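Local coordinates for beta-1,3-glucanosyltransferase (Rhizomucor miehei CAU432, PDB 4WTP), which is a carbohydrate-active enzyme of glycoside hydrolase family 17, folded as an eight-stranded parallel beta/alpha barrel, at residues I40-N45 with F264-E269; D268-G273 with L282-N287; V163-V168 with K178-L183; L128-E133 with N147-V152. All blocks are in the same frame, centred on the assembly; numbering follows the deposited sequence. Where two conformers were deposited one is given.

Overall arrangement
Interactions 1, 3 and 4 are buried and all reach the parallel eight-stranded sheet. Interaction 2 lies nearer the surface, with its centre about 17 Å from the centre of the chain. Interaction 1 brings the first strand against the chain leaving the last strand, and interaction 2 continues from it through the shared Asp268 and Glu269. Interactions 3 and 4 lie on the other side of the chain's centre, around the neighbouring strands 125-132 and 163-167. Their chemistry differs with place. Interaction 4 is purely apolar, interaction 3 mixes backbone bonds with a carboxylate, interaction 1 pairs a backbone bond with aromatic packing, and interaction 2 relies heavily on water.

Interaction 1 of 4, residues I40-N45 with F264-E269; sequences INYGVN and FSAFDE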
loop_
_atom_site.group_PDB
_atom_site.type_symbol
_atom_site.label_atom_id
_atom_site.label_comp_id
_atom_site.label_asym_id
_atom_site.label_seq_id
_atom_site.Cartn_x
_atom_site.Cartn_y
_atom_site.Cartn_z
ATOM N N ILE A 40 -0.803 4.711 5.530
ATOM C CA ILE A 40 0.014 3.555 5.916
ATOM C C ILE A 40 -0.694 2.262 5.522
ATOM O O ILE A 40 -1.920 2.084 5.738
ATOM C CB ILE A 40 0.302 3.553 7.440
ATOM C CG1 ILE A 40 0.950 4.850 7.910
ATOM C CG2 ILE A 40 1.277 2.457 7.793
ATOM C CD1 ILE A 40 1.059 4.965 9.416
ATOM N N ASN A 41 0.082 1.350 4.933
ATOM C CA ASN A 41 -0.390 0.035 4.595
ATOM C C ASN A 41 -0.674 -0.786 5.850
ATOM O O ASN A 41 0.140 -0.790 6.776
ATOM C CB ASN A 41 0.635 -0.674 3.720
ATOM C CG ASN A 41 0.655 -0.098 2.312
ATOM O OD1 ASN A 41 -0.368 -0.084 1.612
ATOM N ND2 ASN A 41 1.791 0.418 1.904
ATOM N N TYR A 42 -1.804 -1.482 5.853
ATOM C CA TYR A 42 -2.255 -2.228 7.014
ATOM C C TYR A 42 -2.487 -3.674 6.654
ATOM O O TYR A 42 -3.439 -3.990 5.945
ATOM C CB TYR A 42 -3.525 -1.561 7.584
ATOM C CG TYR A 42 -4.153 -2.323 8.717
ATOM C CD1 TYR A 42 -3.572 -2.313 9.977
ATOM C CD2 TYR A 42 -5.311 -3.080 8.518
ATOM C CE1 TYR A 42 -4.137 -3.012 11.029
ATOM C CE2 TYR A 42 -5.904 -3.786 9.564
ATOM C CZ TYR A 42 -5.319 -3.728 10.824
ATOM O OH TYR A 42 -5.877 -4.417 11.878
ATOM N N GLY A 43 -1.624 -4.552 7.160
ATOM C CA GLY A 43 -1.688 -5.962 6.810
ATOM C C GLY A 43 -2.726 -6.720 7.609
ATOM O O GLY A 43 -3.003 -6.379 8.744
ATOM N N VAL A 44 -3.296 -7.745 6.986
ATOM C CA VAL A 44 -4.287 -8.607 7.614
ATOM C C VAL A 44 -3.803 -10.058 7.651
ATOM O O VAL A 44 -3.422 -10.605 6.615
ATOM C CB VAL A 44 -5.616 -8.519 6.834
ATOM C CG1 VAL A 44 -6.475 -9.765 7.070
ATOM C CG2 VAL A 44 -6.345 -7.234 7.196
ATOM N N ASN A 45 -3.808 -10.667 8.845
ATOM C CA ASN A 45 -3.514 -12.085 9.023
ATOM C C ASN A 45 -4.779 -12.895 8.783
ATOM O O ASN A 45 -5.688 -12.923 9.621
ATOM C CB ASN A 45 -2.982 -12.354 10.445
ATOM C CG ASN A 45 -2.564 -13.804 10.676
ATOM O OD1 ASN A 45 -2.687 -14.654 9.799
ATOM N ND2 ASN A 45 -2.032 -14.075 11.861
ATOM N N PHE A 264 5.009 1.159 3.938
ATOM C CA PHE A 264 4.867 -0.274 4.255
ATOM C C PHE A 264 5.784 -0.625 5.427
ATOM O O PHE A 264 7.003 -0.565 5.258
ATOM C CB PHE A 264 5.259 -1.122 3.023
ATOM C CG PHE A 264 4.955 -2.575 3.191
ATOM C CD1 PHE A 264 5.900 -3.445 3.766
ATOM C CD2 PHE A 264 3.697 -3.070 2.853
ATOM C CE1 PHE A 264 5.598 -4.790 3.962
ATOM C CE2 PHE A 264 3.395 -4.412 3.050
ATOM C CZ PHE A 264 4.342 -5.274 3.614
ATOM N N SER A 265 5.258 -0.989 6.585
ATOM C CA SER A 265 3.821 -1.167 6.846
ATOM C C SER A 265 3.556 -0.686 8.273
ATOM O O SER A 265 4.477 -0.254 8.977
ATOM C CB SER A 265 3.451 -2.668 6.734
ATOM O OG SER A 265 4.133 -3.452 7.708
ATOM N N ALA A 266 2.293 -0.759 8.698
ATOM C CA ALA A 266 1.924 -0.276 10.018
ATOM C C ALA A 266 2.616 -1.051 11.157
ATOM O O ALA A 266 3.248 -0.451 12.038
ATOM C CB ALA A 266 0.401 -0.319 10.184
ATOM N N PHE A 267 2.477 -2.371 11.112
ATOM C CA PHE A 267 2.928 -3.241 12.211
ATOM C C PHE A 267 3.780 -4.392 11.713
ATOM O O PHE A 267 3.564 -4.877 10.611
ATOM C CB PHE A 267 1.725 -3.822 12.967
ATOM C CG PHE A 267 0.789 -2.760 13.450
ATOM C CD1 PHE A 267 1.149 -1.947 14.517
ATOM C CD2 PHE A 267 -0.456 -2.544 12.829
ATOM C CE1 PHE A 267 0.308 -0.939 14.960
ATOM C CE2 PHE A 267 -1.308 -1.532 13.282
ATOM C CZ PHE A 267 -0.927 -0.733 14.352
ATOM N N ASP A 268 4.767 -4.810 12.509
ATOM C CA ASP A 268 5.479 -6.047 12.206
ATOM C C ASP A 268 4.461 -7.193 12.093
ATOM O O ASP A 268 3.463 -7.230 12.821
ATOM C CB ASP A 268 6.447 -6.401 13.329
ATOM C CG ASP A 268 7.662 -5.533 13.363
ATOM O OD1 ASP A 268 7.997 -4.888 12.326
ATOM O OD2 ASP A 268 8.310 -5.471 14.448
ATOM N N GLU A 269 4.727 -8.120 11.189
ATOM C CA GLU A 269 3.844 -9.262 10.979
ATOM C C GLU A 269 4.623 -10.566 11.143
ATOM O O GLU A 269 5.185 -11.093 10.178
ATOM C CB GLU A 269 3.223 -9.174 9.599
ATOM C CG GLU A 269 2.294 -7.971 9.451
ATOM C CD GLU A 269 1.603 -7.959 8.093
ATOM O OE1 GLU A 269 0.439 -8.415 7.986
ATOM O OE2 GLU A 269 2.233 -7.515 7.119
HETATM O O HOH W 1 0.717 -3.917 8.997
#
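The Tyr42 ring meets the Phe267 ring at its edge. Phe267 CE2 lies near the Tyr42 plane, 3.9 Å from Tyr42 CE1. Tyr42 CE1 in turn lies near the plane of the Phe267 ring, so the contact is edge to edge and neither ring covers a face of the other. Ala266 CB sits at the same Tyr42 ring's edge, more loosely. The Tyr42 CG is anti to the backbone N (chi1 175°), which carries the ring edge to Phe267. The third ring, Phe264, has Ser265 CB over the centre of one face, 3.7 Å above its plane. The peptide bond between Phe264 and Ser265 is cis, just before the residue whose CB covers that face. Asn41 CB approaches this ring obliquely, 4.0 Å from Phe264 CD2.

The backbones join through one direct bond. Ala266 N donates to Asn41 O at 2.9 Å, and the donor lies nearly along the C=O axis. Ile40 CG2 packs beside this bond, 3.8 Å from Ala266 CB. Water 1 makes a second bridge, accepting from Gly43 N at 3.0 Å and from Phe267 N at 3.2 Å. Further on, Glu269 OE1 rests 3.5 Å from Gly43 CA, meeting the backbone directly.

The Asn41 amide is held by Arg70 through OD1 and by Ser222 through ND2, and Tyr42 OH bonds to Asp58. The contact closes the barrel between its first strand, 39-41, and the loop after the last strand, 262-263. Helix 52-62 packs on Tyr42, Ala266 and Phe267 through Met55, Asp58 and Leu62.

Interaction 2 of 4, residues D268-G273 with L282-N287; sequences DEPYRG and LGSDRN
Asp268 leans on the backbone of Leu282 to Ser284 along its whole side chain. Its CB lies 3.6 Å from Ser284 N. The torsion places CG beside the backbone N and anti to the carbonyl carbon (chi1 -74°), and CG then passes near Leu282 O. The carboxylate branches there. OD2 reaches over Gly283, 3.9 Å from its CA. Water 2 donates to Asp268 OD2 at 2.6 Å and accepts from Ser284 N at 2.9 Å, which ties the carboxylate to the start of the turn. OD1 accepts from the backbone N of Gly280 and forms a salt bridge with Lys289.

At its backbone, Asp268 N donates to Leu282 O at 3.0 Å, with an N-H...O angle of 150°. The partner segment is a type I beta turn from Gly283 to Arg286, overlapped at its end by an Asx turn in which Asp285 OD1 takes the backbone N of Asn287. Both segments belong to the loop region that follows the last strand of the barrel.

Arg286 folds back over its own turn. Its NH2 donates to Ser284 O at 2.8 Å, with the donor lying 36° out of the carbonyl plane. The same NH2 donates to water 3, and that water donates to Asp268 O at 2.7 Å. Arg286 NE forms a salt bridge with Asp58, and its guanidinium makes a cation-pi contact with Phe267. Pro270 CG touches Ser284 CB at 3.5 Å.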
loop_
_atom_site.group_PDB
_atom_site.type_symbol
_atom_site.label_atom_id
_atom_site.label_comp_id
_atom_site.label_asym_id
_atom_site.label_seq_id
_atom_site.Cartn_x
_atom_site.Cartn_y
_atom_site.Cartn_z
ATOM N N ASP A 268 4.767 -4.810 12.509
ATOM C CA ASP A 268 5.479 -6.047 12.206
ATOM C C ASP A 268 4.461 -7.193 12.093
ATOM O O ASP A 268 3.463 -7.230 12.821
ATOM C CB ASP A 268 6.447 -6.401 13.329
ATOM C CG ASP A 268 7.662 -5.533 13.363
ATOM O OD1 ASP A 268 7.997 -4.888 12.326
ATOM O OD2 ASP A 268 8.310 -5.471 14.448
ATOM N N GLU A 269 4.727 -8.120 11.189
ATOM C CA GLU A 269 3.844 -9.262 10.979
ATOM C C GLU A 269 4.623 -10.566 11.143
ATOM O O GLU A 269 5.185 -11.093 10.178
ATOM C CB GLU A 269 3.223 -9.174 9.599
ATOM C CG GLU A 269 2.294 -7.971 9.451
ATOM C CD GLU A 269 1.603 -7.959 8.093
ATOM O OE1 GLU A 269 0.439 -8.415 7.986
ATOM O OE2 GLU A 269 2.233 -7.515 7.119
ATOM N N PRO A 270 4.662 -11.088 12.386
ATOM C CA PRO A 270 5.433 -12.292 12.749
ATOM C C PRO A 270 5.211 -13.521 11.873
ATOM O O PRO A 270 6.111 -14.338 11.794
ATOM C CB PRO A 270 4.987 -12.593 14.187
ATOM C CG PRO A 270 4.518 -11.289 14.721
ATOM C CD PRO A 270 3.949 -10.530 13.544
ATOM N N TYR A 271 4.057 -13.642 11.217
ATOM C CA TYR A 271 3.767 -14.862 10.457
ATOM C C TYR A 271 4.572 -15.009 9.158
ATOM O O TYR A 271 4.735 -16.123 8.626
ATOM C CB TYR A 271 2.258 -15.012 10.209
ATOM C CG TYR A 271 1.703 -14.242 9.018
ATOM C CD1 TYR A 271 1.679 -14.824 7.750
ATOM C CD2 TYR A 271 1.176 -12.949 9.169
ATOM C CE1 TYR A 271 1.166 -14.136 6.656
ATOM C CE2 TYR A 271 0.666 -12.249 8.081
ATOM C CZ TYR A 271 0.661 -12.852 6.823
ATOM O OH TYR A 271 0.174 -12.181 5.744
ATOM N N ARG A 272 5.081 -13.900 8.637
ATOM C CA ARG A 272 5.835 -13.943 7.386
ATOM C C ARG A 272 7.264 -14.469 7.579
ATOM O O ARG A 272 7.929 -14.830 6.609
ATOM C CB ARG A 272 5.853 -12.543 6.738
ATOM C CG ARG A 272 4.466 -12.049 6.359
ATOM C CD ARG A 272 4.454 -10.736 5.596
ATOM N N GLY A 273 7.738 -14.496 8.826
ATOM C CA GLY A 273 9.113 -14.878 9.150
ATOM C C GLY A 273 10.212 -14.042 8.523
ATOM O O GLY A 273 9.933 -13.187 7.676
ATOM N N LEU A 282 5.619 0.226 13.696
ATOM C CA LEU A 282 5.391 -0.184 15.088
ATOM C C LEU A 282 5.515 -1.703 15.209
ATOM O O LEU A 282 5.521 -2.439 14.210
ATOM C CB LEU A 282 4.029 0.319 15.592
ATOM C CG LEU A 282 3.947 1.850 15.724
ATOM C CD1 LEU A 282 3.143 2.477 14.601
ATOM C CD2 LEU A 282 3.468 2.300 17.076
ATOM N N GLY A 283 5.618 -2.166 16.451
ATOM C CA GLY A 283 5.797 -3.589 16.709
ATOM C C GLY A 283 4.537 -4.423 16.481
ATOM O O GLY A 283 3.439 -3.897 16.340
ATOM N N SER A 284 4.692 -5.751 16.441
ATOM C CA SER A 284 3.548 -6.655 16.256
ATOM C C SER A 284 2.541 -6.550 17.395
ATOM O O SER A 284 1.363 -6.829 17.192
ATOM C CB SER A 284 4.003 -8.104 16.147
ATOM O OG SER A 284 4.605 -8.547 17.350
ATOM N N ASP A 285 2.987 -6.136 18.587
ATOM C CA ASP A 285 2.070 -5.979 19.710
ATOM C C ASP A 285 1.566 -4.539 19.837
ATOM O O ASP A 285 1.016 -4.146 20.872
ATOM C CB ASP A 285 2.680 -6.548 21.021
ATOM C CG ASP A 285 3.766 -5.670 21.623
ATOM O OD1 ASP A 285 4.112 -4.576 21.135
ATOM O OD2 ASP A 285 4.313 -6.080 22.682
ATOM N N ARG A 286 1.837 -3.744 18.790
ATOM C CA ARG A 286 1.321 -2.369 18.617
ATOM C C ARG A 286 2.063 -1.338 19.458
ATOM O O ARG A 286 1.688 -0.186 19.476
ATOM C CB ARG A 286 -0.205 -2.275 18.855
ATOM C CG ARG A 286 -1.053 -2.714 17.687
ATOM C CD ARG A 286 -0.765 -4.101 17.166
ATOM N NE ARG A 286 -1.671 -4.474 16.093
ATOM C CZ ARG A 286 -1.380 -5.314 15.101
ATOM N NH1 ARG A 286 -2.261 -5.531 14.124
ATOM N NH2 ARG A 286 -0.204 -5.951 15.073
ATOM N N ASN A 287 3.114 -1.761 20.171
ATOM C CA ASN A 287 3.997 -0.827 20.831
ATOM C C ASN A 287 5.026 -0.248 19.859
ATOM O O ASN A 287 5.295 -0.827 18.795
ATOM C CB ASN A 287 4.704 -1.549 21.978
ATOM C CG ASN A 287 3.763 -1.858 23.129
ATOM O OD1 ASN A 287 2.920 -1.043 23.484
ATOM N ND2 ASN A 287 3.876 -3.057 23.680
HETATM O O HOH W 2 7.379 -6.826 16.522
HETATM O O HOH W 3 0.821 -7.722 12.971
#

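Interaction 3 of 4, residues V163-V168 with K178-L183; sequences VATADV and KELDFL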
loop_
_atom_site.group_PDB
_atom_site.type_symbol
_atom_site.label_atom_id
_atom_site.label_comp_id
_atom_site.label_asym_id
_atom_site.label_seq_id
_atom_site.Cartn_x
_atom_site.Cartn_y
_atom_site.Cartn_z
ATOM N N VAL A 163 -9.618 4.940 -9.788
ATOM C CA VAL A 163 -8.997 3.619 -9.844
ATOM C C VAL A 163 -7.526 3.657 -10.252
ATOM O O VAL A 163 -7.099 4.453 -11.093
ATOM C CB VAL A 163 -9.763 2.640 -10.776
ATOM C CG1 VAL A 163 -11.222 2.549 -10.364
ATOM C CG2 VAL A 163 -9.656 3.064 -12.215
ATOM N N ALA A 164 -6.759 2.767 -9.636
ATOM C CA ALA A 164 -5.342 2.610 -9.932
ATOM C C ALA A 164 -5.049 1.127 -10.008
ATOM O O ALA A 164 -5.900 0.307 -9.704
ATOM C CB ALA A 164 -4.494 3.228 -8.833
ATOM N N THR A 165 -3.845 0.799 -10.455
ATOM C CA THR A 165 -3.265 -0.493 -10.146
ATOM C C THR A 165 -1.893 -0.259 -9.547
ATOM O O THR A 165 -1.310 0.811 -9.738
ATOM C CB THR A 165 -3.216 -1.381 -11.390
ATOM O OG1 THR A 165 -3.050 -2.753 -10.982
ATOM C CG2 THR A 165 -2.116 -0.905 -12.350
ATOM N N ALA A 166 -1.422 -1.230 -8.775
ATOM C CA ALA A 166 -0.091 -1.135 -8.169
ATOM C C ALA A 166 0.822 -2.185 -8.789
ATOM O O ALA A 166 0.406 -3.335 -8.948
ATOM C CB ALA A 166 -0.192 -1.391 -6.661
ATOM N N ASP A 167 2.032 -1.785 -9.159
ATOM C CA ASP A 167 2.988 -2.753 -9.686
ATOM C C ASP A 167 4.383 -2.206 -9.568
ATOM O O ASP A 167 4.576 -1.072 -9.140
ATOM C CB ASP A 167 2.639 -3.161 -11.137
ATOM C CG ASP A 167 2.917 -4.652 -11.412
ATOM O OD1 ASP A 167 3.932 -5.169 -10.941
ATOM O OD2 ASP A 167 2.089 -5.335 -12.061
ATOM N N VAL A 168 5.358 -3.001 -9.995
ATOM C CA VAL A 168 6.752 -2.592 -9.966
ATOM C C VAL A 168 7.037 -1.604 -11.076
ATOM O O VAL A 168 6.214 -1.428 -11.996
ATOM C CB VAL A 168 7.699 -3.801 -10.045
ATOM C CG1 VAL A 168 7.462 -4.689 -8.848
ATOM C CG2 VAL A 168 7.511 -4.565 -11.349
ATOM N N LYS A 178 -3.722 3.412 -19.889
ATOM C CA LYS A 178 -4.872 4.102 -20.506
ATOM C C LYS A 178 -6.185 3.982 -19.712
ATOM O O LYS A 178 -7.027 4.884 -19.764
ATOM C CB LYS A 178 -5.077 3.579 -21.934
ATOM C CG LYS A 178 -4.044 4.077 -22.919
ATOM C CD LYS A 178 -4.354 3.675 -24.356
ATOM C CE LYS A 178 -3.359 4.321 -25.303
ATOM N NZ LYS A 178 -3.067 5.726 -24.902
ATOM N N GLU A 179 -6.361 2.878 -18.983
ATOM C CA GLU A 179 -7.608 2.653 -18.267
ATOM C C GLU A 179 -7.602 3.244 -16.857
ATOM O O GLU A 179 -8.651 3.284 -16.226
ATOM C CB GLU A 179 -7.946 1.159 -18.216
ATOM C CG GLU A 179 -8.099 0.490 -19.585
ATOM C CD GLU A 179 -9.059 1.229 -20.518
ATOM O OE1 GLU A 179 -10.102 1.714 -20.038
ATOM O OE2 GLU A 179 -8.777 1.335 -21.736
ATOM N N LEU A 180 -6.423 3.654 -16.367
ATOM C CA LEU A 180 -6.268 4.063 -14.980
ATOM C C LEU A 180 -6.639 5.520 -14.787
ATOM O O LEU A 180 -6.522 6.348 -15.706
ATOM C CB LEU A 180 -4.802 3.900 -14.575
ATOM C CG LEU A 180 -4.173 2.534 -14.699
ATOM C CD1 LEU A 180 -2.735 2.572 -14.174
ATOM C CD2 LEU A 180 -4.982 1.505 -13.912
ATOM N N ASP A 181 -7.022 5.870 -13.567
ATOM C CA ASP A 181 -7.046 7.268 -13.167
ATOM C C ASP A 181 -5.670 7.728 -12.655
ATOM O O ASP A 181 -5.254 8.854 -12.923
ATOM C CB ASP A 181 -8.118 7.502 -12.107
ATOM C CG ASP A 181 -9.521 7.271 -12.633
ATOM O OD1 ASP A 181 -9.835 7.824 -13.704
ATOM O OD2 ASP A 181 -10.288 6.534 -12.004
ATOM N N PHE A 182 -4.980 6.851 -11.928
ATOM C CA PHE A 182 -3.620 7.126 -11.481
ATOM C C PHE A 182 -2.851 5.819 -11.331
ATOM O O PHE A 182 -3.428 4.730 -11.299
ATOM C CB PHE A 182 -3.579 7.960 -10.182
ATOM C CG PHE A 182 -4.257 7.310 -9.000
ATOM C CD1 PHE A 182 -5.644 7.286 -8.878
ATOM C CD2 PHE A 182 -3.497 6.690 -8.010
ATOM C CE1 PHE A 182 -6.253 6.677 -7.782
ATOM C CE2 PHE A 182 -4.097 6.115 -6.899
ATOM C CZ PHE A 182 -5.478 6.088 -6.793
ATOM N N LEU A 183 -1.528 5.930 -11.219
ATOM C CA LEU A 183 -0.651 4.772 -11.085
ATOM C C LEU A 183 -0.138 4.707 -9.665
ATOM O O LEU A 183 0.058 5.751 -9.030
ATOM C CB LEU A 183 0.542 4.927 -12.018
ATOM C CG LEU A 183 0.354 4.894 -13.538
ATOM C CD1 LEU A 183 -0.382 6.117 -14.046
ATOM C CD2 LEU A 183 1.682 4.734 -14.238
#
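Asp181 holds the start of strand 163-167 from both its side chain and its backbone. Val163 N donates to Asp181 OD2 at 2.8 Å, nearly straight at 168°, using the anti lone pair of that oxygen. Asp181 N returns a bond to Val163 O at 2.9 Å, and Phe182 N adds a weak one to the same oxygen. Next along the strand, Ala164 CB sits over one face of the Phe182 ring, 3.6 Å from its centroid, in a CH-pi contact. The ring gets there because Phe182 CG stands between the backbone N and the carbonyl carbon (chi1 60°). Leu180 CD2 packs against Thr165 N at 3.7 Å.

Further out, Lys153 pairs with Asp181 OD1, Thr165 OG1 bonds to Val130 O, and Ile149 of helix 142-156 touches Leu180. The Phe182 ring has a cation-pi contact with Lys220. The segments belong to the beta-alpha-beta unit of strands 163-167 and 182-186, which are parallel neighbours in the barrel.

Thr165 N and Phe182 O, 4.0 Å apart, are buried and have no partner in the model. The Asp181 carboxylate satisfies Val163 N, and Lys153 would probably favour its charged form.

Interaction 4 of 4, residues L128-E133 with N147-V152; sequences LIVGSE and NYIKQV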
loop_
_atom_site.group_PDB
_atom_site.type_symbol
_atom_site.label_atom_id
_atom_site.label_comp_id
_atom_site.label_asym_id
_atom_site.label_seq_id
_atom_site.Cartn_x
_atom_site.Cartn_y
_atom_site.Cartn_z
ATOM N N LEU A 128 -9.412 2.997 -5.335
ATOM C CA LEU A 128 -9.529 1.558 -5.417
ATOM C C LEU A 128 -8.299 1.053 -6.189
ATOM O O LEU A 128 -8.070 1.473 -7.343
ATOM C CB LEU A 128 -10.809 1.221 -6.159
ATOM C CG LEU A 128 -11.230 -0.237 -6.201
ATOM C CD1 LEU A 128 -11.367 -0.918 -4.842
ATOM C CD2 LEU A 128 -12.553 -0.293 -6.917
ATOM N N ILE A 129 -7.548 0.148 -5.571
ATOM C CA ILE A 129 -6.321 -0.355 -6.166
ATOM C C ILE A 129 -6.611 -1.732 -6.754
ATOM O O ILE A 129 -6.826 -2.707 -6.030
ATOM C CB ILE A 129 -5.185 -0.415 -5.129
ATOM C CG1 ILE A 129 -5.027 0.919 -4.369
ATOM C CG2 ILE A 129 -3.880 -0.821 -5.822
ATOM C CD1 ILE A 129 -4.050 0.822 -3.205
ATOM N N VAL A 130 -6.664 -1.809 -8.074
ATOM C CA VAL A 130 -7.131 -2.995 -8.771
ATOM C C VAL A 130 -5.937 -3.915 -8.983
ATOM O O VAL A 130 -5.294 -3.898 -10.031
ATOM C CB VAL A 130 -7.840 -2.637 -10.100
ATOM C CG1 VAL A 130 -8.455 -3.891 -10.716
ATOM C CG2 VAL A 130 -8.894 -1.563 -9.848
ATOM N N GLY A 131 -5.644 -4.703 -7.951
ATOM C CA GLY A 131 -4.506 -5.608 -7.983
ATOM C C GLY A 131 -3.211 -4.965 -7.546
ATOM O O GLY A 131 -3.023 -3.741 -7.646
ATOM N N SER A 132 -2.301 -5.808 -7.090
ATOM C CA SER A 132 -0.936 -5.390 -6.772
ATOM C C SER A 132 0.025 -6.435 -7.301
ATOM O O SER A 132 -0.076 -7.618 -6.939
ATOM C CB SER A 132 -0.765 -5.284 -5.254
ATOM O OG SER A 132 0.589 -4.978 -4.916
ATOM N N GLU A 133 0.891 -6.009 -8.214
ATOM C CA GLU A 133 1.894 -6.885 -8.847
ATOM C C GLU A 133 1.284 -7.994 -9.696
ATOM O O GLU A 133 1.891 -9.058 -9.864
ATOM C CB GLU A 133 2.942 -7.387 -7.851
ATOM C CG GLU A 133 3.844 -6.215 -7.477
ATOM C CD GLU A 133 4.828 -6.519 -6.380
ATOM O OE1 GLU A 133 5.251 -7.685 -6.259
ATOM O OE2 GLU A 133 5.217 -5.580 -5.641
ATOM N N ASN A 147 -8.885 -4.588 -19.498
ATOM C CA ASN A 147 -10.327 -4.820 -19.593
ATOM C C ASN A 147 -11.005 -4.940 -18.222
ATOM O O ASN A 147 -12.115 -4.417 -18.014
ATOM C CB ASN A 147 -10.572 -6.069 -20.424
ATOM C CG ASN A 147 -10.193 -5.868 -21.884
ATOM O OD1 ASN A 147 -9.983 -4.735 -22.339
ATOM N ND2 ASN A 147 -10.079 -6.965 -22.616
ATOM N N TYR A 148 -10.350 -5.625 -17.285
ATOM C CA TYR A 148 -10.909 -5.802 -15.963
ATOM C C TYR A 148 -10.979 -4.438 -15.248
ATOM O O TYR A 148 -11.998 -4.108 -14.610
ATOM C CB TYR A 148 -10.032 -6.773 -15.180
ATOM C CG TYR A 148 -10.535 -7.115 -13.808
ATOM C CD1 TYR A 148 -11.616 -7.963 -13.639
ATOM C CD2 TYR A 148 -9.926 -6.597 -12.673
ATOM C CE1 TYR A 148 -12.063 -8.315 -12.371
ATOM C CE2 TYR A 148 -10.383 -6.917 -11.407
ATOM C CZ TYR A 148 -11.439 -7.788 -11.263
ATOM O OH TYR A 148 -11.856 -8.103 -10.003
ATOM N N ILE A 149 -9.916 -3.642 -15.374
ATOM C CA ILE A 149 -9.909 -2.302 -14.791
ATOM C C ILE A 149 -11.055 -1.463 -15.336
ATOM O O ILE A 149 -11.747 -0.757 -14.583
ATOM C CB ILE A 149 -8.546 -1.589 -15.007
ATOM C CG1 ILE A 149 -7.447 -2.353 -14.269
ATOM C CG2 ILE A 149 -8.642 -0.114 -14.595
ATOM C CD1 ILE A 149 -6.033 -2.017 -14.714
ATOM N N LYS A 150 -11.246 -1.520 -16.649
ATOM C CA LYS A 150 -12.335 -0.786 -17.287
ATOM C C LYS A 150 -13.687 -1.165 -16.643
ATOM O O LYS A 150 -14.516 -0.290 -16.339
ATOM C CB LYS A 150 -12.333 -1.088 -18.793
ATOM C CG LYS A 150 -13.436 -0.429 -19.611
ATOM C CD LYS A 150 -13.102 -0.479 -21.099
ATOM C CE LYS A 150 -12.230 -1.677 -21.482
ATOM N NZ LYS A 150 -12.996 -2.899 -21.852
ATOM N N GLN A 151 -13.916 -2.467 -16.450
ATOM C CA GLN A 151 -15.146 -2.971 -15.812
ATOM C C GLN A 151 -15.282 -2.510 -14.356
ATOM O O GLN A 151 -16.357 -2.123 -13.908
ATOM C CB GLN A 151 -15.214 -4.495 -15.904
ATOM C CG GLN A 151 -15.414 -4.991 -17.330
ATOM C CD GLN A 151 -14.976 -6.432 -17.544
ATOM O OE1 GLN A 151 -14.462 -7.093 -16.634
ATOM N NE2 GLN A 151 -15.182 -6.932 -18.760
ATOM N N VAL A 152 -14.187 -2.512 -13.600
ATOM C CA VAL A 152 -14.205 -2.024 -12.233
ATOM C C VAL A 152 -14.510 -0.522 -12.159
ATOM O O VAL A 152 -15.324 -0.072 -11.326
ATOM C CB VAL A 152 -12.892 -2.376 -11.496
ATOM C CG1 VAL A 152 -12.844 -1.698 -10.145
ATOM C CG2 VAL A 152 -12.766 -3.893 -11.360
#
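In the beta-alpha-beta unit of strand 125-132, helix 142-156 and strand 163-167, Leu128 and Val130 of segment 128-133 meet residues 147-152 of the helix. Val130 carries the largest share of the contact. Its CG1 lies anti to the backbone N (chi1 -173°) and points at the edge of the Tyr148 ring, 3.6 Å from Tyr148 CD2. The same methyl lies 4.0 Å from Ile149 CG1. The other branch, Val130 CG2, meets Val152 CG1 tip to tip at 4.0 Å. That Val152 methyl also touches Leu128 CD2, at 3.5 Å, so it serves both strand residues. Val152 CG2 turns instead to one face of the Tyr148 ring.

This is the usual layering of a beta/alpha barrel, with the helix packed outside its strand. The axes of strand segment 128-132 and helix segment 147-152 approach to 9.7 Å and run nearly antiparallel, at 157°. Val130 is also the centre of an inverse gamma turn, closed by a weak bond from Gly131 N to Ile129 O.

Every side chain in the contact is buried, and the contact between the two segments is apolar. Tyr148 sends its OH to Phe106 O, and its ring meets the Phe106 ring edge to face. Helix 104-119 packs alongside, with Leu113 touching Leu128 and Val152. Met98 of strand 93-98 borders Leu128, Tyr148 and Val152.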